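PDB 5E3E: CdiI immunity protein from Yersinia kristensenii ATCC 33638, which binds its cognate contact-dependent growth inhibition toxin, an RNase A superfamily nuclease, and so probably protects the cell from it. Local coordinates for residues Ser11-Asn19 / Thr32-Glu40; Arg45-Leu56 / Glu87-Met97. All blocks are in the same frame, centred on the assembly; numbering follows the deposited sequence.

Interaction 1: residues Ser11-Asn19 / Thr32-Glu40; sequences SYLLRCYFN and TLAAYKATE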
loop_
_atom_site.group_PDB
_atom_site.type_symbol
_atom_site.label_atom_id
_atom_site.label_comp_id
_atom_site.label_asym_id
_atom_site.label_seq_id
_atom_site.Cartn_x
_atom_site.Cartn_y
_atom_site.Cartn_z
ATOM N N SER A 11 1.896 -4.802 7.516
ATOM C CA SER A 11 1.362 -4.886 6.141
ATOM C C SER A 11 0.288 -3.795 5.930
ATOM O O SER A 11 0.241 -3.178 4.893
ATOM C CB SER A 11 0.786 -6.245 5.839
ATOM O OG SER A 11 1.826 -7.203 5.921
ATOM N N TYR A 12 -0.556 -3.568 6.944
ATOM C CA TYR A 12 -1.606 -2.563 6.865
ATOM C C TYR A 12 -1.017 -1.153 6.726
ATOM O O TYR A 12 -1.411 -0.429 5.805
ATOM C CB TYR A 12 -2.520 -2.638 8.089
ATOM C CG TYR A 12 -3.599 -1.592 8.119
ATOM C CD1 TYR A 12 -4.646 -1.616 7.201
ATOM C CD2 TYR A 12 -3.557 -0.574 9.024
ATOM C CE1 TYR A 12 -5.647 -0.655 7.219
ATOM C CE2 TYR A 12 -4.534 0.403 9.038
ATOM C CZ TYR A 12 -5.593 0.363 8.156
ATOM O OH TYR A 12 -6.601 1.343 8.191
ATOM N N LEU A 13 -0.085 -0.769 7.617
ATOM C CA LEU A 13 0.614 0.500 7.460
ATOM C C LEU A 13 1.236 0.646 6.064
ATOM O O LEU A 13 1.089 1.662 5.421
ATOM C CB LEU A 13 1.718 0.671 8.489
ATOM C CG LEU A 13 2.581 1.925 8.445
ATOM C CD1 LEU A 13 1.722 3.178 8.725
ATOM C CD2 LEU A 13 3.706 1.784 9.464
ATOM N N LEU A 14 1.963 -0.368 5.630
ATOM C CA LEU A 14 2.814 -0.242 4.473
ATOM C C LEU A 14 2.039 -0.347 3.160
ATOM O O LEU A 14 2.463 0.239 2.165
ATOM C CB LEU A 14 3.962 -1.262 4.527
ATOM C CG LEU A 14 4.962 -1.046 5.671
ATOM C CD1 LEU A 14 6.107 -2.050 5.663
ATOM C CD2 LEU A 14 5.490 0.367 5.740
ATOM N N ARG A 15 0.893 -1.010 3.189
ATOM C CA ARG A 15 0.083 -1.172 1.997
ATOM C C ARG A 15 -1.076 -0.219 1.897
ATOM O O ARG A 15 -1.421 0.172 0.781
ATOM C CB ARG A 15 -0.409 -2.588 1.835
ATOM C CG ARG A 15 0.702 -3.583 1.741
ATOM C CD ARG A 15 0.150 -4.979 1.591
ATOM N NE ARG A 15 1.195 -6.011 1.538
ATOM C CZ ARG A 15 0.958 -7.309 1.307
ATOM N NH1 ARG A 15 -0.281 -7.774 1.109
ATOM N NH2 ARG A 15 1.959 -8.170 1.313
ATOM N N CYS A 16 -1.697 0.157 3.008
ATOM C CA CYS A 16 -2.862 1.017 2.947
ATOM C C CYS A 16 -2.464 2.478 3.116
ATOM O O CYS A 16 -3.134 3.358 2.552
ATOM C CB CYS A 16 -3.926 0.635 3.964
ATOM S SG CYS A 16 -4.776 -0.907 3.560
ATOM N N TYR A 17 -1.476 2.758 3.978
ATOM C CA TYR A 17 -1.048 4.120 4.185
ATOM C C TYR A 17 0.068 4.451 3.217
ATOM O O TYR A 17 -0.066 5.434 2.488
ATOM C CB TYR A 17 -0.644 4.397 5.650
ATOM C CG TYR A 17 -1.871 4.633 6.507
ATOM C CD1 TYR A 17 -2.612 3.579 7.015
ATOM C CD2 TYR A 17 -2.318 5.955 6.752
ATOM C CE1 TYR A 17 -3.760 3.814 7.746
ATOM C CE2 TYR A 17 -3.431 6.197 7.511
ATOM C CZ TYR A 17 -4.153 5.131 8.007
ATOM O OH TYR A 17 -5.288 5.382 8.743
ATOM N N PHE A 18 1.149 3.671 3.212
ATOM C CA PHE A 18 2.215 3.897 2.223
ATOM C C PHE A 18 1.899 3.307 0.868
ATOM O O PHE A 18 2.733 2.679 0.235
ATOM C CB PHE A 18 3.586 3.499 2.747
ATOM C CG PHE A 18 4.085 4.391 3.843
ATOM C CD1 PHE A 18 4.571 5.642 3.555
ATOM C CD2 PHE A 18 4.006 4.002 5.170
ATOM C CE1 PHE A 18 5.030 6.475 4.565
ATOM C CE2 PHE A 18 4.474 4.839 6.196
ATOM C CZ PHE A 18 4.971 6.078 5.874
ATOM N N ASN A 19 0.661 3.533 0.411
ATOM C CA ASN A 19 0.249 3.171 -0.931
ATOM C C ASN A 19 0.916 4.113 -1.960
ATOM O O ASN A 19 1.548 5.086 -1.600
ATOM C CB ASN A 19 -1.280 3.133 -1.061
ATOM C CG ASN A 19 -1.908 4.494 -0.951
ATOM O OD1 ASN A 19 -1.687 5.351 -1.793
ATOM N ND2 ASN A 19 -2.699 4.713 0.101
ATOM N N THR A 32 2.105 11.125 6.568
ATOM C CA THR A 32 1.440 9.821 6.436
ATOM C C THR A 32 1.373 9.072 7.797
ATOM O O THR A 32 0.312 8.592 8.219
ATOM C CB THR A 32 2.096 8.993 5.327
ATOM O OG1 THR A 32 1.982 9.719 4.091
ATOM C CG2 THR A 32 1.425 7.613 5.198
ATOM N N LEU A 33 2.509 9.002 8.480
ATOM C CA LEU A 33 2.557 8.426 9.829
ATOM C C LEU A 33 1.636 9.142 10.777
ATOM O O LEU A 33 0.964 8.500 11.556
ATOM C CB LEU A 33 3.999 8.437 10.380
ATOM C CG LEU A 33 5.010 7.580 9.629
ATOM C CD1 LEU A 33 6.438 7.763 10.137
ATOM C CD2 LEU A 33 4.595 6.125 9.630
ATOM N N ALA A 34 1.529 10.467 10.677
ATOM C CA ALA A 34 0.639 11.210 11.550
ATOM C C ALA A 34 -0.819 10.925 11.251
ATOM O O ALA A 34 -1.626 10.883 12.169
ATOM C CB ALA A 34 0.901 12.701 11.457
ATOM N N ALA A 35 -1.169 10.746 9.981
ATOM C CA ALA A 35 -2.540 10.402 9.602
ATOM C C ALA A 35 -2.926 9.016 10.146
ATOM O O ALA A 35 -4.044 8.826 10.625
ATOM C CB ALA A 35 -2.698 10.431 8.086
ATOM N N TYR A 36 -1.992 8.059 10.061
ATOM C CA TYR A 36 -2.204 6.745 10.640
ATOM C C TYR A 36 -2.445 6.857 12.152
ATOM O O TYR A 36 -3.401 6.295 12.692
ATOM C CB TYR A 36 -1.001 5.888 10.325
ATOM C CG TYR A 36 -0.914 4.605 11.072
ATOM C CD1 TYR A 36 -1.443 3.437 10.536
ATOM C CD2 TYR A 36 -0.218 4.514 12.253
ATOM C CE1 TYR A 36 -1.346 2.226 11.201
ATOM C CE2 TYR A 36 -0.097 3.299 12.924
ATOM C CZ TYR A 36 -0.660 2.163 12.406
ATOM O OH TYR A 36 -0.506 0.982 13.075
ATOM N N LYS A 37 -1.597 7.597 12.816
ATOM C CA LYS A 37 -1.704 7.729 14.253
ATOM C C LYS A 37 -3.050 8.333 14.622
ATOM O O LYS A 37 -3.684 7.879 15.596
ATOM C CB LYS A 37 -0.565 8.568 14.835
ATOM C CG LYS A 37 -0.686 8.683 16.364
ATOM C CD LYS A 37 0.509 9.327 17.010
ATOM C CE LYS A 37 0.221 9.421 18.495
ATOM N NZ LYS A 37 1.294 10.085 19.265
ATOM N N ALA A 38 -3.475 9.362 13.887
ATOM C CA ALA A 38 -4.722 10.052 14.200
ATOM C C ALA A 38 -5.953 9.201 13.929
ATOM O O ALA A 38 -6.959 9.295 14.656
ATOM C CB ALA A 38 -4.824 11.350 13.422
ATOM N N THR A 39 -5.885 8.395 12.888
ATOM C CA THR A 39 -7.026 7.653 12.389
ATOM C C THR A 39 -7.230 6.331 13.124
ATOM O O THR A 39 -8.379 5.981 13.474
ATOM C CB THR A 39 -6.851 7.387 10.867
ATOM O OG1 THR A 39 -6.728 8.633 10.177
ATOM C CG2 THR A 39 -8.048 6.636 10.310
ATOM N N GLU A 40 -6.136 5.613 13.396
ATOM C CA GLU A 40 -6.215 4.255 13.911
ATOM C C GLU A 40 -6.196 4.237 15.440
ATOM O O GLU A 40 -5.839 5.236 16.090
ATOM C CB GLU A 40 -5.090 3.393 13.362
ATOM C CG GLU A 40 -4.958 3.398 11.833
ATOM C CD GLU A 40 -6.196 2.909 11.083
ATOM O OE1 GLU A 40 -6.973 2.132 11.661
ATOM O OE2 GLU A 40 -6.367 3.201 9.866
#
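Y12 and Y17 converge on one carboxylate oxygen, an example of how hydroxyls can gather around a buried carboxylate. Y12 OH donates to E40 OE2 at 2.5 Å, meeting it from above the carboxylate plane, whereas Y17 OH donates to the same E40 OE2 at 2.7 Å from its anti side. OE2 lies at the edge of both rings, and the carboxylate stands almost perpendicular to each of them. With its chain bent at chi2 (-60°), E40 brings OE2 to the two hydroxyls.

Behind these bonds, Y17 sits as a knob among T32, A35, Y36 and T39. Y36 presents its edge to the Y17 face in a T-shaped pair, centroids 5.2 Å apart and planes at 87°, while its CB also lies over that face. With CG anti to the backbone N (chi1 168°), the Y36 ring in turn offers a face to L13 CD1, 3.9 Å from its centroid. Farther along, T32 CG2 covers a face of F18, and L33 CD2 packs at that ring's edge, 3.7 Å from F18 CE2.

The toxin chain completes the site: its G62 N also bonds E40 OE2, its Y63 N bonds Y12 OH, and its Y63 ring meets Y17 edge-to-face. So many donors around one oxygen are consistent with an ionised E40, held by two tyrosines of its own chain at the surface the toxin meets.

Interaction 2: residues Arg45-Leu56 / Glu87-Met97; sequences RLQMKAEIDYLL and EEWLKHIYKQM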
loop_
_atom_site.group_PDB
_atom_site.type_symbol
_atom_site.label_atom_id
_atom_site.label_comp_id
_atom_site.label_asym_id
_atom_site.label_seq_id
_atom_site.Cartn_x
_atom_site.Cartn_y
_atom_site.Cartn_z
ATOM N N ARG A 45 -1.837 0.732 16.679
ATOM C CA ARG A 45 -0.443 1.162 16.586
ATOM C C ARG A 45 0.485 0.403 17.541
ATOM O O ARG A 45 1.636 0.196 17.194
ATOM C CB ARG A 45 -0.263 2.680 16.709
ATOM C CG ARG A 45 -0.642 3.280 18.020
ATOM C CD ARG A 45 -0.190 4.749 18.090
ATOM N NE ARG A 45 -0.406 5.284 19.430
ATOM C CZ ARG A 45 -1.513 5.920 19.804
ATOM N NH1 ARG A 45 -2.488 6.107 18.932
ATOM N NH2 ARG A 45 -1.655 6.386 21.052
ATOM N N LEU A 46 -0.003 -0.007 18.718
ATOM C CA LEU A 46 0.820 -0.835 19.605
ATOM C C LEU A 46 1.120 -2.205 19.002
ATOM O O LEU A 46 2.212 -2.725 19.217
ATOM C CB LEU A 46 0.157 -1.040 20.984
ATOM C CG LEU A 46 0.146 0.253 21.794
ATOM C CD1 LEU A 46 -0.671 0.027 23.054
ATOM C CD2 LEU A 46 1.559 0.689 22.156
ATOM N N GLN A 47 0.185 -2.774 18.236
ATOM C CA GLN A 47 0.443 -4.069 17.593
ATOM C C GLN A 47 1.409 -3.875 16.404
ATOM O O GLN A 47 2.229 -4.745 16.129
ATOM C CB GLN A 47 -0.863 -4.711 17.158
ATOM C CG GLN A 47 -1.676 -5.191 18.382
ATOM C CD GLN A 47 -3.018 -5.801 18.031
ATOM O OE1 GLN A 47 -3.190 -7.026 18.084
ATOM N NE2 GLN A 47 -3.959 -4.961 17.679
HETATM N N MSE A 48 1.311 -2.727 15.727
HETATM C CA MSE A 48 2.255 -2.389 14.655
HETATM C C MSE A 48 3.651 -2.227 15.256
HETATM O O MSE A 48 4.617 -2.778 14.742
HETATM C CB MSE A 48 1.731 -1.166 13.870
HETATM C CG MSE A 48 2.569 -0.787 12.636
HETATM SE SE MSE A 48 4.176 0.239 13.173
HETATM C CE MSE A 48 3.240 1.908 13.667
ATOM N N LYS A 49 3.754 -1.524 16.381
ATOM C CA LYS A 49 5.040 -1.335 17.040
ATOM C C LYS A 49 5.621 -2.691 17.456
ATOM O O LYS A 49 6.826 -2.903 17.352
ATOM C CB LYS A 49 4.896 -0.389 18.233
ATOM C CG LYS A 49 4.737 1.055 17.753
ATOM C CD LYS A 49 4.273 2.028 18.828
ATOM C CE LYS A 49 5.262 2.165 19.925
ATOM N NZ LYS A 49 4.651 2.996 21.002
ATOM N N ALA A 50 4.779 -3.588 17.953
ATOM C CA ALA A 50 5.278 -4.932 18.354
ATOM C C ALA A 50 5.911 -5.648 17.174
ATOM O O ALA A 50 6.959 -6.272 17.334
ATOM C CB ALA A 50 4.176 -5.775 18.963
ATOM N N GLU A 51 5.300 -5.539 15.994
ATOM C CA GLU A 51 5.892 -6.127 14.771
ATOM C C GLU A 51 7.231 -5.481 14.383
ATOM O O GLU A 51 8.166 -6.168 14.027
ATOM C CB GLU A 51 4.916 -6.072 13.593
ATOM C CG GLU A 51 3.729 -6.983 13.783
ATOM C CD GLU A 51 2.824 -7.078 12.542
ATOM O OE1 GLU A 51 3.166 -6.511 11.485
ATOM O OE2 GLU A 51 1.766 -7.722 12.667
ATOM N N ILE A 52 7.336 -4.153 14.484
ATOM C CA ILE A 52 8.624 -3.512 14.307
ATOM C C ILE A 52 9.661 -4.135 15.243
ATOM O O ILE A 52 10.790 -4.389 14.834
ATOM C CB ILE A 52 8.548 -1.994 14.531
ATOM C CG1 ILE A 52 7.733 -1.366 13.420
ATOM C CG2 ILE A 52 9.967 -1.424 14.693
ATOM C CD1 ILE A 52 7.637 0.167 13.453
ATOM N N ASP A 53 9.292 -4.366 16.503
ATOM C CA ASP A 53 10.256 -4.892 17.442
ATOM C C ASP A 53 10.679 -6.311 17.072
ATOM O O ASP A 53 11.853 -6.659 17.241
ATOM C CB ASP A 53 9.688 -4.884 18.859
ATOM C CG ASP A 53 9.878 -3.574 19.548
ATOM O OD1 ASP A 53 10.905 -2.907 19.274
ATOM O OD2 ASP A 53 9.048 -3.273 20.417
ATOM N N TYR A 54 9.749 -7.112 16.553
ATOM C CA TYR A 54 10.095 -8.482 16.118
ATOM C C TYR A 54 11.139 -8.419 15.000
ATOM O O TYR A 54 12.040 -9.269 14.935
ATOM C CB TYR A 54 8.885 -9.272 15.631
ATOM C CG TYR A 54 8.094 -9.876 16.764
ATOM C CD1 TYR A 54 8.658 -10.883 17.559
ATOM C CD2 TYR A 54 6.789 -9.500 17.010
ATOM C CE1 TYR A 54 7.951 -11.448 18.609
ATOM C CE2 TYR A 54 6.068 -10.057 18.041
ATOM C CZ TYR A 54 6.663 -11.049 18.838
ATOM O OH TYR A 54 5.960 -11.584 19.894
ATOM N N LEU A 55 11.042 -7.411 14.154
ATOM C CA LEU A 55 12.028 -7.274 13.083
ATOM C C LEU A 55 13.337 -6.740 13.586
ATOM O O LEU A 55 14.377 -7.287 13.222
ATOM C CB LEU A 55 11.516 -6.377 11.945
ATOM C CG LEU A 55 10.327 -6.945 11.142
ATOM C CD1 LEU A 55 9.881 -5.919 10.100
ATOM C CD2 LEU A 55 10.599 -8.286 10.485
ATOM N N LEU A 56 13.298 -5.653 14.367
ATOM C CA LEU A 56 14.511 -4.997 14.807
ATOM C C LEU A 56 15.382 -5.952 15.642
ATOM O O LEU A 56 16.618 -5.895 15.576
ATOM C CB LEU A 56 14.210 -3.737 15.625
ATOM C CG LEU A 56 13.619 -2.534 14.922
ATOM C CD1 LEU A 56 13.350 -1.439 15.965
ATOM C CD2 LEU A 56 14.591 -2.146 13.822
ATOM N N GLU A 87 16.738 -0.446 9.341
ATOM C CA GLU A 87 16.681 -0.290 10.810
ATOM C C GLU A 87 16.395 1.138 11.207
ATOM O O GLU A 87 15.586 1.401 12.079
ATOM C CB GLU A 87 18.014 -0.703 11.442
ATOM C CG GLU A 87 18.093 -0.534 12.954
ATOM C CD GLU A 87 19.445 -0.897 13.536
ATOM O OE1 GLU A 87 19.657 -0.604 14.732
ATOM O OE2 GLU A 87 20.279 -1.504 12.833
ATOM N N GLU A 88 17.108 2.080 10.624
ATOM C CA GLU A 88 16.919 3.476 11.042
ATOM C C GLU A 88 15.495 3.976 10.699
ATOM O O GLU A 88 14.888 4.713 11.464
ATOM C CB GLU A 88 18.001 4.384 10.490
ATOM C CG GLU A 88 19.398 4.102 11.044
ATOM C CD GLU A 88 19.482 4.007 12.560
ATOM O OE1 GLU A 88 18.855 4.832 13.249
ATOM O OE2 GLU A 88 20.180 3.095 13.096
ATOM N N TRP A 89 14.957 3.589 9.557
ATOM C CA TRP A 89 13.616 4.030 9.197
ATOM C C TRP A 89 12.616 3.405 10.164
ATOM O O TRP A 89 11.713 4.090 10.633
ATOM C CB TRP A 89 13.231 3.686 7.761
ATOM C CG TRP A 89 11.926 4.301 7.405
ATOM C CD1 TRP A 89 11.571 5.611 7.611
ATOM C CD2 TRP A 89 10.769 3.658 6.869
ATOM N NE1 TRP A 89 10.278 5.826 7.214
ATOM C CE2 TRP A 89 9.767 4.641 6.742
ATOM C CE3 TRP A 89 10.503 2.360 6.419
ATOM C CZ2 TRP A 89 8.518 4.365 6.216
ATOM C CZ3 TRP A 89 9.262 2.091 5.916
ATOM C CH2 TRP A 89 8.291 3.075 5.802
ATOM N N LEU A 90 12.762 2.105 10.475
ATOM C CA LEU A 90 11.812 1.490 11.416
ATOM C C LEU A 90 11.876 2.165 12.805
ATOM O O LEU A 90 10.841 2.301 13.460
ATOM C CB LEU A 90 12.043 -0.009 11.569
ATOM C CG LEU A 90 11.715 -0.898 10.368
ATOM C CD1 LEU A 90 12.011 -2.358 10.664
ATOM C CD2 LEU A 90 10.298 -0.765 9.931
ATOM N N LYS A 91 13.073 2.490 13.278
ATOM C CA LYS A 91 13.226 3.165 14.573
ATOM C C LYS A 91 12.536 4.530 14.538
ATOM O O LYS A 91 11.871 4.948 15.541
ATOM C CB LYS A 91 14.702 3.331 14.941
ATOM C CG LYS A 91 15.367 2.018 15.355
ATOM C CD LYS A 91 16.790 2.280 15.842
ATOM C CE LYS A 91 17.407 1.013 16.430
ATOM N NZ LYS A 91 18.784 1.190 16.998
ATOM N N HIS A 92 12.653 5.193 13.387
ATOM C CA HIS A 92 11.933 6.469 13.166
ATOM C C HIS A 92 10.388 6.310 13.212
ATOM O O HIS A 92 9.683 7.130 13.854
ATOM C CB HIS A 92 12.374 7.082 11.837
ATOM C CG HIS A 92 11.581 8.277 11.438
ATOM N ND1 HIS A 92 11.734 9.511 12.031
ATOM C CD2 HIS A 92 10.611 8.419 10.516
ATOM C CE1 HIS A 92 10.905 10.376 11.468
ATOM N NE2 HIS A 92 10.241 9.747 10.515
ATOM N N ILE A 93 9.845 5.299 12.543
ATOM C CA ILE A 93 8.380 5.054 12.571
ATOM C C ILE A 93 7.965 4.864 14.025
ATOM O O ILE A 93 7.032 5.481 14.494
ATOM C CB ILE A 93 7.980 3.819 11.775
ATOM C CG1 ILE A 93 8.221 4.030 10.274
ATOM C CG2 ILE A 93 6.519 3.418 12.056
ATOM C CD1 ILE A 93 8.037 2.744 9.507
ATOM N N TYR A 94 8.701 4.027 14.731
ATOM C CA TYR A 94 8.399 3.703 16.120
ATOM C C TYR A 94 8.319 5.004 16.962
ATOM O O TYR A 94 7.350 5.222 17.706
ATOM C CB TYR A 94 9.475 2.747 16.653
ATOM C CG TYR A 94 9.126 2.017 17.916
ATOM C CD1 TYR A 94 9.191 2.686 19.139
ATOM C CD2 TYR A 94 8.768 0.670 17.919
ATOM C CE1 TYR A 94 8.898 2.054 20.319
ATOM C CE2 TYR A 94 8.486 0.011 19.121
ATOM C CZ TYR A 94 8.555 0.711 20.311
ATOM O OH TYR A 94 8.274 0.160 21.566
ATOM N N LYS A 95 9.330 5.850 16.834
ATOM C CA LYS A 95 9.406 7.104 17.576
ATOM C C LYS A 95 8.314 8.105 17.211
ATOM O O LYS A 95 7.866 8.881 18.067
ATOM C CB LYS A 95 10.775 7.751 17.357
ATOM C CG LYS A 95 11.141 8.834 18.349
ATOM C CD LYS A 95 12.572 9.347 18.154
ATOM C CE LYS A 95 13.640 8.286 18.354
ATOM N NZ LYS A 95 14.958 8.812 17.879
ATOM N N GLN A 96 7.944 8.142 15.933
ATOM C CA GLN A 96 6.843 8.995 15.461
ATOM C C GLN A 96 5.489 8.676 16.096
ATOM O O GLN A 96 4.583 9.530 16.145
ATOM C CB GLN A 96 6.746 8.963 13.929
ATOM C CG GLN A 96 7.954 9.636 13.256
ATOM C CD GLN A 96 8.045 11.138 13.503
ATOM O OE1 GLN A 96 8.988 11.613 14.118
ATOM N NE2 GLN A 96 7.099 11.878 13.015
HETATM N N MSE A 97 5.351 7.463 16.610
HETATM C CA MSE A 97 4.156 7.078 17.320
HETATM C C MSE A 97 4.041 7.668 18.703
HETATM O O MSE A 97 2.962 7.638 19.304
HETATM C CB MSE A 97 4.055 5.548 17.408
HETATM C CG MSE A 97 3.976 4.941 16.003
HETATM SE SE MSE A 97 2.329 5.452 15.021
HETATM C CE MSE A 97 3.179 6.720 13.781
HETATM O O HOH W 1 6.694 5.213 20.397
#
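The carbonyl oxygen of Y94 is tied to K49 through a water, which donates to Y94 O at 2.8 Å and accepts from K49 NZ at 3.1 Å. This bridge is a polar exception in an apolar seam between helices that run nearly antiparallel, at 155° with axes 10.2 Å apart. The K49 chain crosses the Y94 side chain at about a right angle and lays CE over one ring face, 3.8 Å from the centroid; a kink at chi3 (64°) carries the ammonium on to the water, leaving only a distant, off-centre cation-pi contact. I52 CG2 approaches the edge of the same ring, and D53 OD2 lies obliquely to it.

Deeper in, I52 CD1 packs against I93 CG2 at 3.7 Å. Toward one end of the contact, L56 CD2 rests on L90 CB and E87 CG, and L90 continues to L65 and L69 of helix 62-72. At the other end, CE of selenomethionine M48 touches CG of selenomethionine M97 at 3.9 Å.

No direct hydrogen bond joins the two segments. Cohesion therefore comes mainly from apolar contacts among aliphatic side chains, the Y94 ring and the selenomethionines, with the lysine using its methylenes for packing and its charge at the more hydrated margin.

How the interactions relate
Interactions 1 and 2 illustrate how a small helical protein can join a binding face to the helix packing beside it. Their centres lie 13 Å apart, and helix 29-39 leads directly into helix 42-56, so the second partner of interaction 1 precedes the first of interaction 2. Y36 spans the two: its hydroxyl packs against M48, with Y36 OH 3.2 Å from M48 CB. K37 NZ probably bonds M97 O at 3.0 Å, and F18 meets W89 of segment 87-97 edge-to-face. The toxin chain reaches interaction 1 but not the segments of interaction 2, which thus belongs to the packing of the fold, not to the recognition surface.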